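PDB 5MKP: PH0300 from Pyrococcus horikoshii OT3, which catalyses the ATP-dependent 2-thiolation of 5-methyluridine 54 in the T loop of tRNA, with a [4Fe-4S] cluster that may carry the incoming sulfur. Local coordinates for residues Arg52-Val57 with Asn149-Ile154; Trp174-Leu179 with Glu264-Glu269; Asp162-Leu167 with Phe250-Gly255; Cys101-Ala106 with Val214-Ile219. One frame throughout, in Å; residues are numbered along the deposited sequence.

Contact 1: residues Arg52-Val57 with Asn149-Ile154; sequences RILVAV and NGFDAI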
# COMPACT_ATOMS: atom_id res chain seq x y z
N ARG A 52 -3.64 16.73 -2.25
CA ARG A 52 -4.77 15.87 -2.57
C ARG A 52 -4.16 14.46 -2.71
O ARG A 52 -3.43 14.19 -3.67
CB ARG A 52 -5.46 16.31 -3.87
CG ARG A 52 -6.70 17.14 -3.64
CD ARG A 52 -7.45 17.42 -4.92
NE ARG A 52 -8.36 16.34 -5.29
CZ ARG A 52 -8.43 15.80 -6.51
NH1 ARG A 52 -9.31 14.85 -6.77
NH2 ARG A 52 -7.62 16.23 -7.47
N ILE A 53 -4.43 13.61 -1.71
CA ILE A 53 -3.88 12.27 -1.59
C ILE A 53 -4.86 11.17 -2.04
O ILE A 53 -6.02 11.20 -1.66
CB ILE A 53 -3.36 12.04 -0.12
CG1 ILE A 53 -2.52 13.26 0.37
CG2 ILE A 53 -2.56 10.75 0.00
CD1 ILE A 53 -2.49 13.51 1.86
N LEU A 54 -4.37 10.21 -2.84
CA LEU A 54 -5.14 9.04 -3.26
C LEU A 54 -4.66 7.84 -2.47
O LEU A 54 -3.45 7.56 -2.44
CB LEU A 54 -5.02 8.76 -4.77
CG LEU A 54 -5.88 7.61 -5.33
CD1 LEU A 54 -7.35 8.03 -5.47
CD2 LEU A 54 -5.33 7.12 -6.67
N VAL A 55 -5.57 7.16 -1.77
CA VAL A 55 -5.21 5.98 -1.01
C VAL A 55 -5.67 4.77 -1.82
O VAL A 55 -6.85 4.66 -2.13
CB VAL A 55 -5.76 5.98 0.44
CG1 VAL A 55 -5.30 4.74 1.21
CG2 VAL A 55 -5.37 7.24 1.20
N ALA A 56 -4.73 3.87 -2.17
CA ALA A 56 -5.06 2.65 -2.90
C ALA A 56 -5.66 1.69 -1.88
O ALA A 56 -4.91 1.17 -1.06
CB ALA A 56 -3.80 2.06 -3.52
N VAL A 57 -7.01 1.50 -1.86
CA VAL A 57 -7.64 0.62 -0.87
C VAL A 57 -8.07 -0.72 -1.52
O VAL A 57 -8.87 -0.76 -2.47
CB VAL A 57 -8.76 1.28 -0.00
CG1 VAL A 57 -8.29 2.59 0.61
CG2 VAL A 57 -10.05 1.49 -0.77
N ASN A 149 -6.35 12.42 -12.61
CA ASN A 149 -7.27 13.19 -11.76
C ASN A 149 -6.56 14.26 -10.93
O ASN A 149 -7.15 14.79 -9.99
CB ASN A 149 -8.11 12.26 -10.90
CG ASN A 149 -9.17 11.59 -11.70
OD1 ASN A 149 -10.20 12.19 -12.02
ND2 ASN A 149 -8.90 10.38 -12.13
N GLY A 150 -5.31 14.55 -11.27
CA GLY A 150 -4.52 15.59 -10.63
C GLY A 150 -4.28 15.44 -9.15
O GLY A 150 -4.19 16.45 -8.43
N PHE A 151 -4.15 14.18 -8.67
CA PHE A 151 -3.80 13.90 -7.29
C PHE A 151 -2.32 14.17 -7.20
O PHE A 151 -1.60 14.00 -8.19
CB PHE A 151 -4.10 12.44 -6.92
CG PHE A 151 -5.56 12.17 -6.65
CD1 PHE A 151 -6.11 12.43 -5.40
CD2 PHE A 151 -6.39 11.68 -7.65
CE1 PHE A 151 -7.47 12.20 -5.16
CE2 PHE A 151 -7.74 11.42 -7.40
CZ PHE A 151 -8.27 11.67 -6.15
N ASP A 152 -1.86 14.64 -6.04
CA ASP A 152 -0.47 15.02 -5.86
C ASP A 152 0.38 13.90 -5.32
O ASP A 152 1.61 13.93 -5.47
CB ASP A 152 -0.39 16.22 -4.92
CG ASP A 152 -1.08 17.44 -5.47
OD1 ASP A 152 -0.48 18.12 -6.34
OD2 ASP A 152 -2.22 17.71 -5.04
N ALA A 153 -0.24 12.94 -4.64
CA ALA A 153 0.45 11.84 -4.01
C ALA A 153 -0.45 10.63 -3.91
O ALA A 153 -1.68 10.77 -3.81
CB ALA A 153 0.89 12.26 -2.61
N ILE A 154 0.19 9.43 -3.91
CA ILE A 154 -0.45 8.13 -3.70
C ILE A 154 0.08 7.58 -2.38
O ILE A 154 1.28 7.54 -2.19
CB ILE A 154 -0.24 7.09 -4.84
CG1 ILE A 154 -0.73 7.59 -6.19
CG2 ILE A 154 -0.96 5.79 -4.50
CD1 ILE A 154 -0.07 6.84 -7.38
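Arg-52 grips the 149-154 segment with both backbone and side chain where two parallel strands of the PP-loop (HUP-type) nucleotide-binding sheet, 52-56 and 153-155, come together. Its guanidinium gives NH2 to Asn-149 O at 2.9 Å, almost in its own plane, while NH1 forms a salt bridge with Glu-78 of strand 76-83. Its backbone makes a pair of bonds to Asp-152: Arg-52 O accepts from Asp-152 N at 2.9 Å, and Arg-52 N reaches Asp-152 OD2 more loosely at 3.3 Å. Leu-54 N bonds Ala-153 O (2.9 Å), in the parallel pairing of Ile-53 with Ala-153 and Leu-54 with Ile-154.

The Phe-151 ring is sandwiched. The Arg-52 guanidinium lies on one face as a cation-pi stack, planes 30° apart and CZ 4.2 Å from the Phe-151 ring centroid. A leucine in place of Phe-151 would probably leave the guanidinium without its flat support and freer to turn. Ala-56, which binds ATP, lies two residues beyond Leu-54. On the face opposite Arg-52, Leu-54, with CG anti to its backbone N (chi1 -176°), sets CD1 over the Phe-151 ring as a CH-pi contact, 4.0 Å from the centroid.

Contact 2: residues Trp174-Leu179 with Glu264-Glu269; sequences WNTEYL and EPEIKE
Glu-266 is the first residue along 264-269 to meet the other segment, at the end of a short 3-10 turn that Ile-267 N closes on Glu-264 O. Its side chain leans over Thr-176, and the two cross obliquely. Its chi1 (-71°) lays CG against the threonine, 3.8 Å from Thr-176 CB, and the bend at chi2 turns the carboxylate toward the hydroxyl. There Thr-176 OG1 gives a weak hydrogen bond to Glu-266 OE2 at 3.3 Å. The backbone carbonyl of the same residue meets the other partner: Glu-266 O lies 3.4 Å from Glu-177 CG.

Ile-267 follows, and its CD1 methyl is the end that touches, resting 3.5 Å from Glu-177 O and also close to Glu-177 CA. The side chain of Ile-267 also packs on Ala-180 and Lys-181.

Lys-268 contributes its main chain. Its N donates to Glu-177 OE2 at 3.2 Å, with an angle of 147° at the hydrogen, and the oxygen is met nearly along its C-O axis. The Glu-177 chain, extended beyond CG, spans the gap to make this bond and runs at about a right angle to the lysine chain. Lys-268 CG packs beside the same carboxylate oxygen, 3.4 Å from Glu-177 OE2, but the ammonium does not pair with it: NZ stays 5.4 Å from Glu-177 OE2 and leans back weakly to Glu-266 O.

This is a surface contact between two loops, away from the cluster and ATP sites: one follows helix 248-259, the other leaves helix 160-172 through the Schellman motif that ends it, with Trp-174, at positive phi, as C-prime residue.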
# COMPACT_ATOMS: atom_id res chain seq x y z
N TRP A 174 18.65 -11.67 -5.05
CA TRP A 174 19.59 -10.62 -5.44
C TRP A 174 19.02 -9.69 -6.57
O TRP A 174 19.71 -9.36 -7.55
CB TRP A 174 20.97 -11.20 -5.75
CG TRP A 174 21.73 -11.56 -4.51
CD1 TRP A 174 21.84 -12.80 -3.93
CD2 TRP A 174 22.47 -10.67 -3.67
NE1 TRP A 174 22.56 -12.72 -2.77
CE2 TRP A 174 22.97 -11.43 -2.59
CE3 TRP A 174 22.73 -9.28 -3.71
CZ2 TRP A 174 23.74 -10.86 -1.57
CZ3 TRP A 174 23.50 -8.72 -2.70
CH2 TRP A 174 24.00 -9.51 -1.65
N ASN A 175 17.74 -9.28 -6.38
CA ASN A 175 16.94 -8.36 -7.19
C ASN A 175 17.36 -6.92 -6.81
O ASN A 175 16.62 -6.18 -6.16
CB ASN A 175 15.44 -8.59 -6.92
CG ASN A 175 14.87 -9.89 -7.41
OD1 ASN A 175 15.11 -10.34 -8.53
ND2 ASN A 175 14.01 -10.47 -6.60
N THR A 176 18.58 -6.56 -7.21
CA THR A 176 19.24 -5.29 -6.89
C THR A 176 18.55 -4.06 -7.46
O THR A 176 18.69 -2.98 -6.89
CB THR A 176 20.71 -5.36 -7.28
OG1 THR A 176 20.81 -5.73 -8.66
CG2 THR A 176 21.48 -6.34 -6.41
N GLU A 177 17.78 -4.23 -8.56
CA GLU A 177 17.01 -3.15 -9.20
C GLU A 177 15.88 -2.73 -8.26
O GLU A 177 15.73 -1.54 -7.97
CB GLU A 177 16.46 -3.61 -10.56
CG GLU A 177 17.33 -3.18 -11.72
CD GLU A 177 16.59 -2.95 -13.02
OE1 GLU A 177 15.58 -3.65 -13.27
OE2 GLU A 177 17.03 -2.08 -13.80
N TYR A 178 15.14 -3.74 -7.73
CA TYR A 178 14.07 -3.61 -6.75
C TYR A 178 14.63 -3.01 -5.45
O TYR A 178 13.97 -2.18 -4.83
CB TYR A 178 13.45 -4.98 -6.47
CG TYR A 178 12.44 -5.49 -7.49
CD1 TYR A 178 12.30 -4.88 -8.73
CD2 TYR A 178 11.64 -6.60 -7.21
CE1 TYR A 178 11.38 -5.35 -9.67
CE2 TYR A 178 10.72 -7.07 -8.13
CZ TYR A 178 10.58 -6.44 -9.36
OH TYR A 178 9.66 -6.90 -10.28
N LEU A 179 15.86 -3.41 -5.08
CA LEU A 179 16.58 -2.95 -3.88
C LEU A 179 17.07 -1.51 -4.02
O LEU A 179 17.50 -0.92 -3.02
CB LEU A 179 17.79 -3.87 -3.59
CG LEU A 179 17.52 -5.30 -3.14
CD1 LEU A 179 18.82 -6.10 -3.12
CD2 LEU A 179 16.82 -5.35 -1.78
N GLU A 264 21.97 1.71 -6.57
CA GLU A 264 21.62 2.70 -7.60
C GLU A 264 22.35 2.46 -8.94
O GLU A 264 21.67 2.50 -9.96
CB GLU A 264 21.80 4.15 -7.12
CG GLU A 264 20.91 5.16 -7.85
CD GLU A 264 21.63 6.00 -8.89
OE1 GLU A 264 22.30 6.98 -8.51
OE2 GLU A 264 21.49 5.69 -10.10
N PRO A 265 23.66 2.09 -8.99
CA PRO A 265 24.29 1.79 -10.29
C PRO A 265 23.65 0.62 -11.05
O PRO A 265 23.92 0.47 -12.25
CB PRO A 265 25.74 1.47 -9.92
CG PRO A 265 25.95 2.11 -8.61
CD PRO A 265 24.65 1.98 -7.90
N GLU A 266 22.81 -0.21 -10.38
CA GLU A 266 22.13 -1.35 -11.02
C GLU A 266 20.89 -0.93 -11.82
O GLU A 266 20.32 -1.76 -12.55
CB GLU A 266 21.79 -2.46 -10.00
CG GLU A 266 22.99 -3.24 -9.47
CD GLU A 266 23.74 -4.11 -10.46
OE1 GLU A 266 24.60 -3.57 -11.20
OE2 GLU A 266 23.50 -5.34 -10.47
N ILE A 267 20.48 0.34 -11.69
CA ILE A 267 19.32 0.89 -12.40
C ILE A 267 19.64 1.07 -13.88
O ILE A 267 20.64 1.69 -14.23
CB ILE A 267 18.78 2.17 -11.70
CG1 ILE A 267 18.15 1.85 -10.32
CG2 ILE A 267 17.80 2.97 -12.59
CD1 ILE A 267 17.06 0.71 -10.29
N LYS A 268 18.76 0.50 -14.73
CA LYS A 268 18.89 0.54 -16.19
C LYS A 268 18.27 1.81 -16.77
O LYS A 268 17.04 1.96 -16.82
CB LYS A 268 18.34 -0.76 -16.83
CG LYS A 268 19.13 -2.03 -16.47
CD LYS A 268 20.50 -2.12 -17.18
CE LYS A 268 21.41 -3.16 -16.57
NZ LYS A 268 22.13 -2.64 -15.38
N GLU A 269 19.15 2.75 -17.17
CA GLU A 269 18.83 4.07 -17.72
C GLU A 269 18.51 4.01 -19.22
O GLU A 269 17.76 4.85 -19.72
CB GLU A 269 19.95 5.09 -17.42
CG GLU A 269 21.35 4.70 -17.89
CD GLU A 269 22.12 3.76 -16.98
OE1 GLU A 269 21.94 2.53 -17.11
OE2 GLU A 269 22.91 4.26 -16.14

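Contact 3: residues Asp162-Leu167 with Phe250-Gly255; sequences DEASFL and FNFVRG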
# COMPACT_ATOMS: atom_id res chain seq x y z
N ASP A 162 6.02 -5.57 5.97
CA ASP A 162 6.00 -5.69 4.52
C ASP A 162 7.34 -5.27 3.96
O ASP A 162 7.85 -5.97 3.10
CB ASP A 162 4.88 -4.85 3.87
CG ASP A 162 3.48 -5.25 4.30
OD1 ASP A 162 3.13 -6.41 4.12
OD2 ASP A 162 2.74 -4.37 4.78
N GLU A 163 7.93 -4.17 4.48
CA GLU A 163 9.24 -3.70 3.99
C GLU A 163 10.34 -4.73 4.18
O GLU A 163 11.01 -5.11 3.21
CB GLU A 163 9.63 -2.34 4.62
CG GLU A 163 10.83 -1.67 3.95
CD GLU A 163 10.65 -1.05 2.56
OE1 GLU A 163 11.43 -0.12 2.24
OE2 GLU A 163 9.74 -1.47 1.81
N ALA A 164 10.51 -5.20 5.42
CA ALA A 164 11.48 -6.19 5.85
C ALA A 164 11.34 -7.50 5.08
O ALA A 164 12.36 -8.06 4.67
CB ALA A 164 11.34 -6.43 7.34
N SER A 165 10.08 -7.99 4.85
CA SER A 165 9.83 -9.23 4.10
C SER A 165 10.19 -9.09 2.63
O SER A 165 10.81 -9.99 2.09
CB SER A 165 8.41 -9.75 4.31
OG SER A 165 7.44 -8.82 3.84
N PHE A 166 9.83 -7.94 2.00
CA PHE A 166 10.14 -7.58 0.61
C PHE A 166 11.65 -7.49 0.43
O PHE A 166 12.19 -7.86 -0.61
CB PHE A 166 9.46 -6.23 0.23
CG PHE A 166 10.18 -5.36 -0.77
CD1 PHE A 166 11.13 -4.42 -0.36
CD2 PHE A 166 9.89 -5.45 -2.13
CE1 PHE A 166 11.82 -3.64 -1.29
CE2 PHE A 166 10.56 -4.63 -3.06
CZ PHE A 166 11.53 -3.75 -2.64
N LEU A 167 12.33 -6.95 1.46
CA LEU A 167 13.78 -6.75 1.47
C LEU A 167 14.48 -8.09 1.46
O LEU A 167 15.35 -8.31 0.63
CB LEU A 167 14.24 -5.98 2.72
CG LEU A 167 14.29 -4.49 2.63
CD1 LEU A 167 14.73 -3.90 3.97
CD2 LEU A 167 15.17 -4.04 1.47
N PHE A 250 13.52 -3.57 12.60
CA PHE A 250 13.83 -2.14 12.56
C PHE A 250 15.23 -1.90 12.03
O PHE A 250 15.40 -1.14 11.08
CB PHE A 250 13.66 -1.50 13.96
CG PHE A 250 13.84 0.00 13.95
CD1 PHE A 250 12.79 0.84 13.58
CD2 PHE A 250 15.07 0.58 14.26
CE1 PHE A 250 12.97 2.22 13.52
CE2 PHE A 250 15.24 1.95 14.18
CZ PHE A 250 14.19 2.77 13.83
N ASN A 251 16.25 -2.56 12.64
CA ASN A 251 17.67 -2.46 12.29
C ASN A 251 17.98 -2.83 10.84
O ASN A 251 18.79 -2.16 10.19
CB ASN A 251 18.49 -3.31 13.25
CG ASN A 251 19.91 -2.84 13.41
OD1 ASN A 251 20.20 -1.63 13.40
ND2 ASN A 251 20.82 -3.79 13.59
N PHE A 252 17.33 -3.89 10.35
CA PHE A 252 17.47 -4.38 8.98
C PHE A 252 17.01 -3.32 7.98
O PHE A 252 17.70 -3.09 6.98
CB PHE A 252 16.69 -5.69 8.82
CG PHE A 252 16.73 -6.32 7.45
CD1 PHE A 252 17.94 -6.51 6.78
CD2 PHE A 252 15.56 -6.78 6.85
CE1 PHE A 252 17.98 -7.11 5.52
CE2 PHE A 252 15.60 -7.40 5.59
CZ PHE A 252 16.81 -7.56 4.93
N VAL A 253 15.89 -2.65 8.28
CA VAL A 253 15.32 -1.61 7.45
C VAL A 253 16.10 -0.29 7.58
O VAL A 253 16.37 0.36 6.56
CB VAL A 253 13.82 -1.47 7.73
CG1 VAL A 253 13.20 -0.35 6.89
CG2 VAL A 253 13.10 -2.80 7.48
N ARG A 254 16.50 0.06 8.82
CA ARG A 254 17.28 1.26 9.12
C ARG A 254 18.60 1.17 8.37
O ARG A 254 18.94 2.09 7.63
CB ARG A 254 17.48 1.39 10.64
CG ARG A 254 18.33 2.57 11.12
CD ARG A 254 18.78 2.32 12.55
NE ARG A 254 19.41 3.49 13.15
CZ ARG A 254 20.29 3.43 14.15
NH1 ARG A 254 20.65 2.26 14.66
NH2 ARG A 254 20.82 4.55 14.64
N GLY A 255 19.29 0.03 8.51
CA GLY A 255 20.54 -0.26 7.82
C GLY A 255 20.40 -0.20 6.32
O GLY A 255 21.24 0.38 5.63
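Ala-164 and Val-253 mark the closest backbone approach of two helices, with their CA atoms 6.2 Å apart. The axes of the segments 162-167 and 250-255 pass 9.6 Å from each other and cross at 69°, a steep angle that confines the contact to a few side chains around one point. The small Ala-164 and the beta-branched Val-253 sit at this crossing, Ala-164 CB meeting Val-253 CG2 at 4.0 Å. Leu-167 CD1 comes to the same valine methyl, while the other branch, Val-253 CG1, rests against Glu-163 CG. Only the aliphatic part of Glu-163 is used here; its carboxylate turns away to Tyr-200, whose OH is hydrogen-bonded to OE1.

This is helix-helix packing between helix 160-172, which follows strand 153-155 of the PP-loop sheet, and helix 248-259, which comes later in the chain. Helix 230-244 also lies against 160-172, with Leu-238 touching Ala-164.

Phe-252 flanks the crossing. A chi1 of 179° swings its ring out toward the first helix, where it slides past Leu-167 in the opposite direction. Leu-167 CD1 lies over one face, 4.3 Å from the Phe-252 ring centroid and offset toward the rim, in a CH-pi contact; Leu-167 CB touches Phe-252 CE2 at 3.5 Å. A serine replacing Phe-252 would probably open a gap beside Leu-167 and strip its CD1 methyl of the ring it rests on. The ring edge meets main chain instead: Ala-164 O lies near the ring plane, 3.4 Å from Phe-252 CE2.

Contact 4: residues Cys101-Ala106 with Val214-Ile219; sequences CKLIGA and VGLEYI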
# COMPACT_ATOMS: atom_id res chain seq x y z
N CYS A 101 -14.46 2.82 3.56
CA CYS A 101 -14.48 4.22 3.13
C CYS A 101 -15.71 4.99 3.63
O CYS A 101 -15.62 6.20 3.82
CB CYS A 101 -14.32 4.33 1.62
SG CYS A 101 -12.72 3.72 1.02
N LYS A 102 -16.82 4.29 3.88
CA LYS A 102 -18.04 4.87 4.45
C LYS A 102 -17.77 5.26 5.91
O LYS A 102 -18.08 6.37 6.32
CB LYS A 102 -19.23 3.89 4.35
CG LYS A 102 -20.58 4.53 4.62
CD LYS A 102 -21.69 3.50 4.65
CE LYS A 102 -22.96 4.06 5.25
NZ LYS A 102 -22.98 3.91 6.73
N LEU A 103 -17.15 4.33 6.68
CA LEU A 103 -16.77 4.53 8.08
C LEU A 103 -15.74 5.66 8.18
O LEU A 103 -15.92 6.57 8.98
CB LEU A 103 -16.20 3.22 8.65
CG LEU A 103 -15.65 3.28 10.06
CD1 LEU A 103 -16.75 3.03 11.10
CD2 LEU A 103 -14.51 2.30 10.23
N ILE A 104 -14.67 5.60 7.34
CA ILE A 104 -13.61 6.62 7.23
C ILE A 104 -14.24 7.98 6.84
O ILE A 104 -13.85 9.02 7.38
CB ILE A 104 -12.52 6.16 6.22
CG1 ILE A 104 -11.78 4.91 6.73
CG2 ILE A 104 -11.52 7.29 5.92
CD1 ILE A 104 -11.15 4.03 5.68
N GLY A 105 -15.21 7.94 5.95
CA GLY A 105 -15.85 9.15 5.45
C GLY A 105 -15.04 9.76 4.33
O GLY A 105 -14.91 10.98 4.22
N ALA A 106 -14.49 8.89 3.48
CA ALA A 106 -13.67 9.27 2.35
C ALA A 106 -14.35 8.85 1.05
O ALA A 106 -14.92 7.75 0.99
CB ALA A 106 -12.30 8.60 2.45
N VAL A 214 -10.66 0.37 16.11
CA VAL A 214 -11.43 1.45 15.48
C VAL A 214 -12.68 0.92 14.73
O VAL A 214 -13.46 1.72 14.20
CB VAL A 214 -10.57 2.40 14.60
CG1 VAL A 214 -9.38 2.95 15.38
CG2 VAL A 214 -10.13 1.73 13.30
N GLY A 215 -12.86 -0.40 14.69
CA GLY A 215 -14.02 -1.02 14.06
C GLY A 215 -13.96 -1.28 12.57
O GLY A 215 -15.00 -1.53 11.96
N LEU A 216 -12.75 -1.27 11.97
CA LEU A 216 -12.53 -1.58 10.56
C LEU A 216 -12.61 -3.09 10.31
O LEU A 216 -11.95 -3.86 11.00
CB LEU A 216 -11.17 -1.05 10.09
CG LEU A 216 -11.11 0.42 9.66
CD1 LEU A 216 -9.70 0.93 9.69
CD2 LEU A 216 -11.69 0.60 8.26
N GLU A 217 -13.43 -3.51 9.33
CA GLU A 217 -13.57 -4.91 8.93
C GLU A 217 -12.86 -5.04 7.59
O GLU A 217 -13.03 -4.19 6.71
CB GLU A 217 -15.05 -5.32 8.84
CG GLU A 217 -15.73 -5.44 10.19
CD GLU A 217 -17.24 -5.67 10.16
OE1 GLU A 217 -17.95 -4.89 9.49
OE2 GLU A 217 -17.71 -6.60 10.86
N TYR A 218 -11.98 -6.05 7.47
CA TYR A 218 -11.13 -6.23 6.29
C TYR A 218 -11.05 -7.69 5.83
O TYR A 218 -11.39 -8.60 6.60
CB TYR A 218 -9.70 -5.69 6.58
CG TYR A 218 -9.00 -6.37 7.74
CD1 TYR A 218 -9.12 -5.87 9.04
CD2 TYR A 218 -8.22 -7.51 7.55
CE1 TYR A 218 -8.48 -6.49 10.11
CE2 TYR A 218 -7.59 -8.15 8.63
CZ TYR A 218 -7.72 -7.63 9.90
OH TYR A 218 -7.11 -8.25 10.97
N ILE A 219 -10.54 -7.90 4.60
CA ILE A 219 -10.27 -9.22 4.02
C ILE A 219 -8.80 -9.58 4.20
O ILE A 219 -7.92 -8.74 3.97
CB ILE A 219 -10.76 -9.43 2.55
CG1 ILE A 219 -10.37 -8.27 1.61
CG2 ILE A 219 -12.27 -9.64 2.52
CD1 ILE A 219 -9.13 -8.43 0.85
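Leu-103 and Leu-216 make the main apolar contact, methyl against methyl, within the PP-loop (HUP-type) domain, where the C-terminal end of helix 90-104 meets the loop leaving helix 204-213. Leu-103 CD2 lies 3.8 Å from Leu-216 CD2 and is nearly as close to CG of the same residue. The trans chi1 of Leu-103 (175°) carries its isobutyl group out from the helix toward the loop. From the next position, Ile-104 CD1 adds a looser touch at 4.3 Å to Leu-216 CD2, so that this one leucine methyl is met by both residues.

Contacts with main chain are slighter. Leu-103 CD2 passes 4.1 Å from Val-214 O and stands at a similar distance from Gly-215 O, a methyl beside two successive carbonyls.

The polar bonds here serve the turns. Ala-106 N to Cys-101 O (2.9 Å) and Gly-105 N to Lys-102 O make the Schellman motif that ends the helix, with Gly-105, at positive phi, as its C-prime residue; Gly-105 N also reaches Cys-101 O (2.8 Å). Gly-215 likewise has positive phi where its chain leaves the preceding helix.

Helix 61-73 lies against both partners, with Ala-67 and Lys-71 touching Ile-104 and Tyr-68 touching Val-214; Glu-217 O receives Gln-100 NE2 of helix 90-104, and Cys-101 packs on Cys-79 of strand 76-83.

How the contacts relate
From the N terminus, strand 52-56 opens contact 1, and contact 4 opens next at 101-106, before contact 1 closes at 149-154; contact 4 closes only at 214-219, so the two loops cross. They also touch, Val-57 CG2 packing on Cys-101 SG at 3.9 Å. Contact 3 opens at 162-167 and contact 2 at 174-179, both inside the span of contact 4, closing at 250-255 and 264-269 beyond it. Contacts 2 and 3 cross each other and meet where Leu-179 packs on Leu-167. Contact 1 pairs two sheet strands, and contact 4 ties the end of helix 90-104 to the loop after helix 204-213; contacts 2 and 3 fasten helix 248-259 and its following loop to helix 160-172 and its exit.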